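Local coordinates for mandelate racemase/muconate lactonizing protein (Paenibacillus sp., PDB 3V5C) that probably catalyses the dehydration of galacturonate, as a magnesium-binding lyase of the enolase superfamily, at residues Gly34-His39 with Gly174-Pro179; Ser134-Asp139 with Lys168-Arg173; Lys203-Ala208 with Asn228-Glu233. The protein carries 1 engineered substitution. All coordinates share one frame; numbering follows the deposited sequence. Where two conformers were deposited one is given.

Interaction 1: residues Gly34-His39 with Gly174-Pro179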
loop_
_atom_site.group_PDB
_atom_site.type_symbol
_atom_site.label_atom_id
_atom_site.label_comp_id
_atom_site.label_asym_id
_atom_site.label_seq_id
_atom_site.Cartn_x
_atom_site.Cartn_y
_atom_site.Cartn_z
ATOM N N GLY A 34 -1.051 -5.134 16.997
ATOM C CA GLY A 34 -0.907 -6.411 17.673
ATOM C C GLY A 34 0.479 -6.698 18.246
ATOM O O GLY A 34 0.603 -7.359 19.288
ATOM N N ARG A 35 1.523 -6.225 17.563
ATOM C CA ARG A 35 2.897 -6.598 17.914
ATOM C C ARG A 35 3.783 -5.497 18.469
ATOM O O ARG A 35 4.719 -5.789 19.210
ATOM C CB ARG A 35 3.606 -7.227 16.709
ATOM C CG ARG A 35 3.662 -6.318 15.504
ATOM C CD ARG A 35 4.455 -6.974 14.373
ATOM N NE ARG A 35 5.849 -7.168 14.752
ATOM C CZ ARG A 35 6.814 -6.270 14.556
ATOM N NH1 ARG A 35 8.052 -6.537 14.932
ATOM N NH2 ARG A 35 6.544 -5.100 13.979
ATOM N N ILE A 36 3.526 -4.244 18.101
ATOM C CA ILE A 36 4.375 -3.143 18.571
ATOM C C ILE A 36 3.545 -1.967 19.090
ATOM O O ILE A 36 2.317 -1.962 18.974
ATOM C CB ILE A 36 5.368 -2.658 17.491
ATOM C CG1 ILE A 36 4.612 -2.125 16.278
ATOM C CG2 ILE A 36 6.326 -3.798 17.129
ATOM C CD1 ILE A 36 5.552 -1.665 15.158
ATOM N N GLY A 37 4.235 -0.981 19.659
ATOM C CA GLY A 37 3.594 0.138 20.334
ATOM C C GLY A 37 3.121 1.261 19.432
ATOM O O GLY A 37 3.011 1.107 18.218
ATOM N N VAL A 38 2.836 2.406 20.048
ATOM C CA VAL A 38 2.256 3.550 19.355
ATOM C C VAL A 38 3.073 3.959 18.125
ATOM O O VAL A 38 4.303 4.076 18.192
ATOM C CB VAL A 38 2.098 4.740 20.322
ATOM C CG1 VAL A 38 1.779 6.020 19.559
ATOM C CG2 VAL A 38 0.989 4.440 21.353
ATOM N N HIS A 39 2.385 4.171 17.005
ATOM C CA HIS A 39 3.051 4.538 15.766
ATOM C C HIS A 39 3.180 6.053 15.652
ATOM O O HIS A 39 4.134 6.555 15.051
ATOM C CB HIS A 39 2.279 3.983 14.574
ATOM C CG HIS A 39 2.407 2.505 14.416
ATOM N ND1 HIS A 39 1.842 1.608 15.299
ATOM C CD2 HIS A 39 3.060 1.764 13.488
ATOM C CE1 HIS A 39 2.133 0.377 14.912
ATOM N NE2 HIS A 39 2.870 0.446 13.818
ATOM N N GLY A 174 -5.015 -8.867 22.619
ATOM C CA GLY A 174 -4.586 -9.801 23.650
ATOM C C GLY A 174 -3.243 -10.493 23.414
ATOM O O GLY A 174 -2.762 -11.206 24.286
ATOM N N GLY A 175 -2.616 -10.301 22.254
ATOM C CA GLY A 175 -1.341 -10.955 22.016
ATOM C C GLY A 175 -0.208 -10.362 22.838
ATOM O O GLY A 175 0.689 -11.065 23.307
ATOM N N ARG A 176 -0.239 -9.046 23.010
ATOM C CA ARG A 176 0.819 -8.359 23.724
ATOM C C ARG A 176 0.293 -7.280 24.679
ATOM O O ARG A 176 0.682 -7.253 25.841
ATOM C CB ARG A 176 1.802 -7.728 22.737
ATOM C CG ARG A 176 2.881 -6.935 23.428
ATOM C CD ARG A 176 3.934 -6.420 22.469
ATOM N NE ARG A 176 4.995 -5.778 23.235
ATOM C CZ ARG A 176 6.000 -5.078 22.719
ATOM N NH1 ARG A 176 6.109 -4.903 21.405
ATOM N NH2 ARG A 176 6.906 -4.550 23.531
ATOM N N HIS A 177 -0.582 -6.396 24.203
ATOM C CA HIS A 177 -0.877 -5.168 24.949
ATOM C C HIS A 177 -1.956 -5.235 26.040
ATOM O O HIS A 177 -1.992 -4.383 26.936
ATOM C CB HIS A 177 -1.196 -4.019 23.990
ATOM C CG HIS A 177 -0.113 -3.750 22.990
ATOM N ND1 HIS A 177 1.120 -3.241 23.342
ATOM C CD2 HIS A 177 -0.080 -3.916 21.646
ATOM C CE1 HIS A 177 1.867 -3.116 22.260
ATOM N NE2 HIS A 177 1.166 -3.526 21.220
ATOM N N MET A 178 -2.849 -6.211 25.936
ATOM C CA MET A 178 -3.894 -6.443 26.931
ATOM C C MET A 178 -3.864 -7.911 27.303
ATOM O O MET A 178 -3.310 -8.719 26.569
ATOM C CB MET A 178 -5.277 -6.136 26.347
ATOM C CG MET A 178 -5.558 -4.687 26.002
ATOM S SD MET A 178 -7.263 -4.491 25.471
ATOM C CE MET A 178 -8.148 -4.874 26.999
ATOM N N PRO A 179 -4.471 -8.272 28.437
ATOM C CA PRO A 179 -4.601 -9.681 28.805
ATOM C C PRO A 179 -5.283 -10.420 27.663
ATOM O O PRO A 179 -6.154 -9.875 26.979
ATOM C CB PRO A 179 -5.489 -9.634 30.049
ATOM C CG PRO A 179 -5.134 -8.306 30.673
ATOM C CD PRO A 179 -4.997 -7.376 29.483
HETATM O O HOH W 1 -1.283 -6.955 21.307
#
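The R176 guanidinium meets R35 with its edge: O of R35 lies in the guanidinium plane, 2.7 Å from NH1 of R176. This hydrogen bond is fairly straight, with an N-H...O angle of 156°. At the H177 ring, O of I36 lies near the edge but tilted from the ring plane, and NE2 of H177 donates to it at 3.0 Å. That bond is bent, at 131°. NE2 stands above the carbonyl plane of I36, not on a lone pair. NE2 of H177 has a second, weak bond to O of N33. CG of R176 lies over one face of the H177 ring, toward its rim. CG2 of I36 sits over one face of the R35 guanidinium.

R176 has CG anti to the backbone N (chi1 177°) and runs extended to NE, which carries its charged end along to R35. On the way, CD of R176 passes 3.4 Å from O of R35. A water accepts from N of H177 at 3.0 Å and lies within bonding distance of O of G34. A leucine in place of H177 has no NE2 to donate; O of I36 would be left without this donor, and the 34-39 loop would probably be freer to shift from the 174-179 loop.

The contact lies at the surface. The 34-39 loop joins strands 14-30 and 42-52. The 174-179 loop follows strand 167-170, and P179 is the N-cap of helix 180-198. The pair thus joins a loop of the antiparallel sheet to the barrel, consistent with the capping-domain loops of enolase relatives.

Interaction 2: residues Ser134-Asp139 with Lys168-Arg173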
loop_
_atom_site.group_PDB
_atom_site.type_symbol
_atom_site.label_atom_id
_atom_site.label_comp_id
_atom_site.label_asym_id
_atom_site.label_seq_id
_atom_site.Cartn_x
_atom_site.Cartn_y
_atom_site.Cartn_z
ATOM N N SER A 134 -6.485 3.176 9.122
ATOM C CA SER A 134 -5.981 3.925 10.279
ATOM C C SER A 134 -6.568 3.514 11.632
ATOM O O SER A 134 -6.345 4.209 12.622
ATOM C CB SER A 134 -6.224 5.437 10.081
ATOM O OG SER A 134 -7.613 5.747 10.105
ATOM N N LEU A 135 -7.318 2.423 11.673
ATOM C CA LEU A 135 -8.004 2.026 12.910
ATOM C C LEU A 135 -7.116 1.136 13.803
ATOM O O LEU A 135 -7.309 -0.070 13.881
ATOM C CB LEU A 135 -9.346 1.374 12.569
ATOM C CG LEU A 135 -10.320 2.270 11.799
ATOM C CD1 LEU A 135 -11.595 1.509 11.382
ATOM C CD2 LEU A 135 -10.675 3.487 12.627
ATOM N N TYR A 136 -6.124 1.764 14.437
ATOM C CA TYR A 136 -5.169 1.121 15.328
ATOM C C TYR A 136 -5.760 0.893 16.732
ATOM O O TYR A 136 -6.964 1.070 16.920
ATOM C CB TYR A 136 -3.844 1.920 15.351
ATOM C CG TYR A 136 -2.986 1.572 14.140
ATOM C CD1 TYR A 136 -3.450 1.820 12.849
ATOM C CD2 TYR A 136 -1.754 0.946 14.289
ATOM C CE1 TYR A 136 -2.704 1.457 11.735
ATOM C CE2 TYR A 136 -1.001 0.583 13.174
ATOM C CZ TYR A 136 -1.484 0.848 11.913
ATOM O OH TYR A 136 -0.734 0.466 10.820
ATOM N N PHE A 137 -4.936 0.466 17.688
ATOM C CA PHE A 137 -5.407 0.191 19.048
ATOM C C PHE A 137 -5.516 1.498 19.820
ATOM O O PHE A 137 -4.839 1.697 20.838
ATOM C CB PHE A 137 -4.431 -0.709 19.800
ATOM C CG PHE A 137 -4.320 -2.128 19.270
ATOM C CD1 PHE A 137 -5.178 -2.635 18.282
ATOM C CD2 PHE A 137 -3.376 -2.979 19.824
ATOM C CE1 PHE A 137 -5.038 -3.969 17.829
ATOM C CE2 PHE A 137 -3.242 -4.295 19.390
ATOM C CZ PHE A 137 -4.069 -4.793 18.403
ATOM N N ASP A 138 -6.376 2.385 19.342
ATOM C CA ASP A 138 -6.426 3.749 19.855
ATOM C C ASP A 138 -7.248 3.853 21.134
ATOM O O ASP A 138 -7.446 4.953 21.679
ATOM C CB ASP A 138 -7.002 4.644 18.774
ATOM C CG ASP A 138 -6.156 4.617 17.511
ATOM O OD1 ASP A 138 -4.928 4.852 17.629
ATOM O OD2 ASP A 138 -6.714 4.370 16.425
ATOM N N ASP A 139 -7.691 2.692 21.598
ATOM C CA ASP A 139 -8.594 2.547 22.737
ATOM C C ASP A 139 -7.911 2.003 23.981
ATOM O O ASP A 139 -8.593 1.729 24.967
ATOM C CB ASP A 139 -9.670 1.541 22.364
ATOM C CG ASP A 139 -9.075 0.197 21.970
ATOM O OD1 ASP A 139 -8.333 0.163 20.976
ATOM O OD2 ASP A 139 -9.321 -0.810 22.662
ATOM N N LYS A 168 -10.242 -1.180 7.580
ATOM C CA LYS A 168 -9.425 -2.267 8.105
ATOM C C LYS A 168 -9.155 -1.994 9.565
ATOM O O LYS A 168 -8.591 -0.967 9.935
ATOM C CB LYS A 168 -8.108 -2.441 7.344
ATOM C CG LYS A 168 -7.375 -3.715 7.789
ATOM C CD LYS A 168 -6.288 -4.128 6.800
ATOM C CE LYS A 168 -5.017 -3.298 6.990
ATOM N NZ LYS A 168 -3.948 -3.765 5.998
ATOM N N ILE A 169 -9.559 -2.945 10.390
ATOM C CA ILE A 169 -9.518 -2.799 11.825
ATOM C C ILE A 169 -8.385 -3.635 12.399
ATOM O O ILE A 169 -8.297 -4.823 12.129
ATOM C CB ILE A 169 -10.848 -3.274 12.427
ATOM C CG1 ILE A 169 -12.011 -2.488 11.809
ATOM C CG2 ILE A 169 -10.801 -3.119 13.954
ATOM C CD1 ILE A 169 -13.350 -3.198 11.915
ATOM N N LYS A 170 -7.486 -3.004 13.148
ATOM C CA LYS A 170 -6.455 -3.760 13.829
ATOM C C LYS A 170 -7.082 -4.594 14.934
ATOM O O LYS A 170 -7.906 -4.089 15.705
ATOM C CB LYS A 170 -5.374 -2.840 14.392
ATOM C CG LYS A 170 -4.550 -2.118 13.322
ATOM C CD LYS A 170 -3.593 -3.104 12.663
ATOM C CE LYS A 170 -2.691 -2.423 11.652
ATOM N NZ LYS A 170 -3.321 -2.435 10.318
ATOM N N VAL A 171 -6.705 -5.868 14.996
ATOM C CA VAL A 171 -7.106 -6.729 16.105
ATOM C C VAL A 171 -5.851 -7.429 16.652
ATOM O O VAL A 171 -4.737 -7.169 16.193
ATOM C CB VAL A 171 -8.213 -7.731 15.692
ATOM C CG1 VAL A 171 -9.448 -6.980 15.201
ATOM C CG2 VAL A 171 -7.689 -8.698 14.603
ATOM N N GLY A 172 -6.018 -8.291 17.651
ATOM C CA GLY A 172 -4.872 -8.869 18.333
ATOM C C GLY A 172 -4.487 -8.213 19.643
ATOM O O GLY A 172 -3.352 -8.362 20.128
ATOM N N ARG A 173 -5.419 -7.474 20.236
ATOM C CA ARG A 173 -5.073 -6.726 21.435
ATOM C C ARG A 173 -4.530 -7.627 22.554
ATOM O O ARG A 173 -3.671 -7.203 23.334
ATOM C CB ARG A 173 -6.299 -5.962 21.921
ATOM C CG ARG A 173 -6.642 -4.769 21.063
ATOM C CD ARG A 173 -8.074 -4.309 21.401
ATOM N NE ARG A 173 -8.321 -3.044 20.738
ATOM C CZ ARG A 173 -8.547 -2.932 19.436
ATOM N NH1 ARG A 173 -8.711 -1.730 18.896
ATOM N NH2 ARG A 173 -8.611 -4.024 18.673
HETATM O O HOH W 2 -8.757 -1.407 16.089
HETATM O O HOH W 3 -2.233 -0.377 8.748
#
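R173 grips D139 side-on in a salt bridge, with NE and NH1. NH1 of R173 is 2.8 Å from OD1 of D139 and meets it from above the carboxylate plane. NE of R173 is shared between OD1 and OD2, using the syn lone pair of each. The third nitrogen, NH2, bonds to O of K170 at 3.1 Å and has a salt bridge to D187. OD2 of D139 also pairs with R186. With CG anti to its carbonyl carbon (chi1 -73°), R173 lays CG over the centre of the F137 ring, 3.5 Å from the centroid, a CH-pi contact.

O of L135 takes the backbone N of K170 at 3.0 Å. A water accepts from NH1 of R173 and lies within bonding distance of O of both L135 and K170. CE of K170 rests over the Y136 ring, 3.5 Å from CZ. NZ of K170 donates to a second water, which also bonds OH of Y136. NZ of K170 also forms a salt bridge with D207. K168 turns its NZ to Y131, E233 and E336.

The lysines flanking I169 are consistent with the KxK pattern of enolase relatives. The buried charges are therefore paired within small networks.

Interaction 3: residues Lys203-Ala208 with Asn228-Glu233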
loop_
_atom_site.group_PDB
_atom_site.type_symbol
_atom_site.label_atom_id
_atom_site.label_comp_id
_atom_site.label_asym_id
_atom_site.label_seq_id
_atom_site.Cartn_x
_atom_site.Cartn_y
_atom_site.Cartn_z
ATOM N N LYS A 203 -17.222 -2.581 3.361
ATOM C CA LYS A 203 -16.437 -3.797 3.564
ATOM C C LYS A 203 -15.561 -3.644 4.800
ATOM O O LYS A 203 -14.908 -2.604 5.001
ATOM C CB LYS A 203 -15.569 -4.099 2.331
ATOM C CG LYS A 203 -16.381 -4.406 1.090
ATOM C CD LYS A 203 -15.475 -4.727 -0.079
ATOM C CE LYS A 203 -16.271 -5.186 -1.297
ATOM N NZ LYS A 203 -17.020 -4.069 -1.948
ATOM N N ILE A 204 -15.537 -4.687 5.626
ATOM C CA ILE A 204 -14.748 -4.670 6.845
ATOM C C ILE A 204 -13.636 -5.699 6.732
ATOM O O ILE A 204 -13.886 -6.847 6.378
ATOM C CB ILE A 204 -15.625 -5.045 8.057
ATOM C CG1 ILE A 204 -16.757 -4.030 8.216
ATOM C CG2 ILE A 204 -14.788 -5.147 9.323
ATOM C CD1 ILE A 204 -16.266 -2.633 8.475
ATOM N N MET A 205 -12.407 -5.276 7.014
ATOM C CA MET A 205 -11.266 -6.185 7.050
ATOM C C MET A 205 -10.659 -6.176 8.449
ATOM O O MET A 205 -10.736 -5.167 9.153
ATOM C CB MET A 205 -10.210 -5.770 6.018
ATOM C CG MET A 205 -10.650 -5.892 4.561
ATOM S SD MET A 205 -11.831 -4.633 4.028
ATOM C CE MET A 205 -10.837 -3.151 4.092
ATOM N N ILE A 206 -10.065 -7.293 8.862
ATOM C CA ILE A 206 -9.358 -7.322 10.131
ATOM C C ILE A 206 -7.906 -7.764 9.973
ATOM O O ILE A 206 -7.601 -8.614 9.159
ATOM C CB ILE A 206 -10.102 -8.140 11.214
ATOM C CG1 ILE A 206 -10.219 -9.618 10.834
ATOM C CG2 ILE A 206 -11.502 -7.537 11.463
ATOM C CD1 ILE A 206 -10.884 -10.465 11.956
ATOM N N ASP A 207 -7.016 -7.171 10.764
ATOM C CA ASP A 207 -5.581 -7.376 10.632
ATOM C C ASP A 207 -5.049 -7.622 12.028
ATOM O O ASP A 207 -5.094 -6.719 12.866
ATOM C CB ASP A 207 -4.954 -6.129 9.973
ATOM C CG ASP A 207 -3.424 -6.157 9.902
ATOM O OD1 ASP A 207 -2.784 -7.193 10.199
ATOM O OD2 ASP A 207 -2.852 -5.115 9.482
ATOM N N ALA A 208 -4.547 -8.836 12.269
ATOM C CA ALA A 208 -4.056 -9.222 13.595
ATOM C C ALA A 208 -2.564 -8.975 13.798
ATOM O O ALA A 208 -2.062 -9.147 14.899
ATOM C CB ALA A 208 -4.380 -10.685 13.896
ATOM N N ASN A 228 -20.453 -9.400 8.444
ATOM C CA ASN A 228 -19.842 -9.711 7.160
ATOM C C ASN A 228 -18.425 -9.163 7.153
ATOM O O ASN A 228 -18.218 -7.956 7.239
ATOM C CB ASN A 228 -20.675 -9.168 5.998
ATOM C CG ASN A 228 -22.065 -9.787 5.939
ATOM O OD1 ASN A 228 -23.072 -9.077 5.908
ATOM N ND2 ASN A 228 -22.123 -11.117 5.931
ATOM N N LEU A 229 -17.458 -10.073 7.114
ATOM C CA LEU A 229 -16.042 -9.729 7.105
ATOM C C LEU A 229 -15.524 -10.033 5.715
ATOM O O LEU A 229 -15.709 -11.141 5.206
ATOM C CB LEU A 229 -15.278 -10.593 8.105
ATOM C CG LEU A 229 -15.556 -10.376 9.590
ATOM C CD1 LEU A 229 -14.776 -11.401 10.377
ATOM C CD2 LEU A 229 -15.143 -8.963 9.982
ATOM N N TYR A 230 -14.856 -9.060 5.112
ATOM C CA TYR A 230 -14.354 -9.217 3.759
ATOM C C TYR A 230 -13.072 -10.040 3.723
ATOM O O TYR A 230 -12.961 -10.980 2.942
ATOM C CB TYR A 230 -14.150 -7.853 3.103
ATOM C CG TYR A 230 -13.814 -7.948 1.634
ATOM C CD1 TYR A 230 -14.770 -8.354 0.718
ATOM C CD2 TYR A 230 -12.550 -7.649 1.170
ATOM C CE1 TYR A 230 -14.467 -8.464 -0.621
ATOM C CE2 TYR A 230 -12.238 -7.751 -0.169
ATOM C CZ TYR A 230 -13.205 -8.160 -1.055
ATOM O OH TYR A 230 -12.917 -8.248 -2.395
ATOM N N TRP A 231 -12.078 -9.654 4.525
ATOM C CA TRP A 231 -10.909 -10.513 4.683
ATOM C C TRP A 231 -10.274 -10.476 6.061
ATOM O O TRP A 231 -10.507 -9.547 6.861
ATOM C CB TRP A 231 -9.869 -10.244 3.591
ATOM C CG TRP A 231 -8.930 -9.055 3.719
ATOM C CD1 TRP A 231 -8.190 -8.665 4.810
ATOM C CD2 TRP A 231 -8.545 -8.181 2.651
ATOM N NE1 TRP A 231 -7.406 -7.579 4.486
ATOM C CE2 TRP A 231 -7.602 -7.269 3.168
ATOM C CE3 TRP A 231 -8.934 -8.066 1.310
ATOM C CZ2 TRP A 231 -7.047 -6.231 2.389
ATOM C CZ3 TRP A 231 -8.368 -7.043 0.530
ATOM C CH2 TRP A 231 -7.435 -6.153 1.074
ATOM N N LEU A 232 -9.514 -11.534 6.317
ATOM C CA LEU A 232 -8.696 -11.700 7.503
ATOM C C LEU A 232 -7.235 -11.665 7.102
ATOM O O LEU A 232 -6.765 -12.538 6.364
ATOM C CB LEU A 232 -9.003 -13.059 8.130
ATOM C CG LEU A 232 -8.031 -13.570 9.195
ATOM C CD1 LEU A 232 -8.144 -12.740 10.446
ATOM C CD2 LEU A 232 -8.304 -15.035 9.512
ATOM N N GLU A 233 -6.521 -10.674 7.612
ATOM C CA GLU A 233 -5.130 -10.428 7.253
ATOM C C GLU A 233 -4.200 -10.758 8.415
ATOM O O GLU A 233 -4.449 -10.379 9.575
ATOM C CB GLU A 233 -5.002 -8.955 6.828
ATOM C CG GLU A 233 -3.635 -8.326 6.853
ATOM C CD GLU A 233 -3.643 -6.976 6.138
ATOM O OE1 GLU A 233 -4.690 -6.632 5.578
ATOM O OE2 GLU A 233 -2.603 -6.297 6.135
HETATM O O HOH W 4 -17.436 -6.792 5.069
#
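K203 lies alongside Y230, with its CD over one face of the ring, 3.9 Å from the ring centroid. This is a CH-pi contact; NZ of K203 is farther off and adds at most a weak attraction. OH of Y230 bonds to E333. M205 was deposited in two conformers, so its details are less sure. In the one described here, CG of M205 sits over the five-membered ring of W231, 3.5 Å from its centroid. NE1 of W231 donates to the anti lone pair of OE1 of E233 at 3.1 Å. Q283 also bonds OE1.

I206 and L232 fill the other side of the sheet, CG1 of I206 lying 3.8 Å from CD1 of L232. CD2 of L229 packs against CG2 of I204 and of I206. Helices 180-198 and 214-223 cover this side.

From I206 on, the backbone bonds follow the parallel pattern: N of I206 reaches O of W231, N of E233 reaches O of I206, and N of A208 reaches O of E233. Before that, O of I204 takes N of Y230, and N of W231 is buried without a partner. The axes of strands 204-207 and 231-233 run 19° apart.

The D207 and E233 carboxylates stack, OD2 of D207 being 3.6 Å from OE2 of E233. K170 pairs with D207 and K168 with E233, which probably eases the crowding of charge.

These are neighbouring parallel strands of a beta-alpha-beta unit in the TIM barrel. The side chain of E233 is about 7 Å from the magnesium, which E238 and D261 bind, consistent with the active-site end of an enolase-type barrel.

Interactions 2 and 3 share the barrel sheet, where strands 167-170 and 204-207 are neighbours, and the two centres are about 12 Å apart. Probable backbone bonds I169 to M205 and V171 to D207 join them directly. Interaction 1 lies nearer the surface, its centre about 10 Å from that of interaction 2 and 19 Å from that of interaction 3. It touches interaction 2: H39 packs on Y136, G34 on F137, and N of M178 probably bonds O of R173. Along the chain, interaction 2 is nested within the loop closed by interaction 1, and interaction 3 follows both. This ties a loop of the antiparallel sheet to the barrel wall, and each contact has a side chain about 7 to 11 Å from the magnesium.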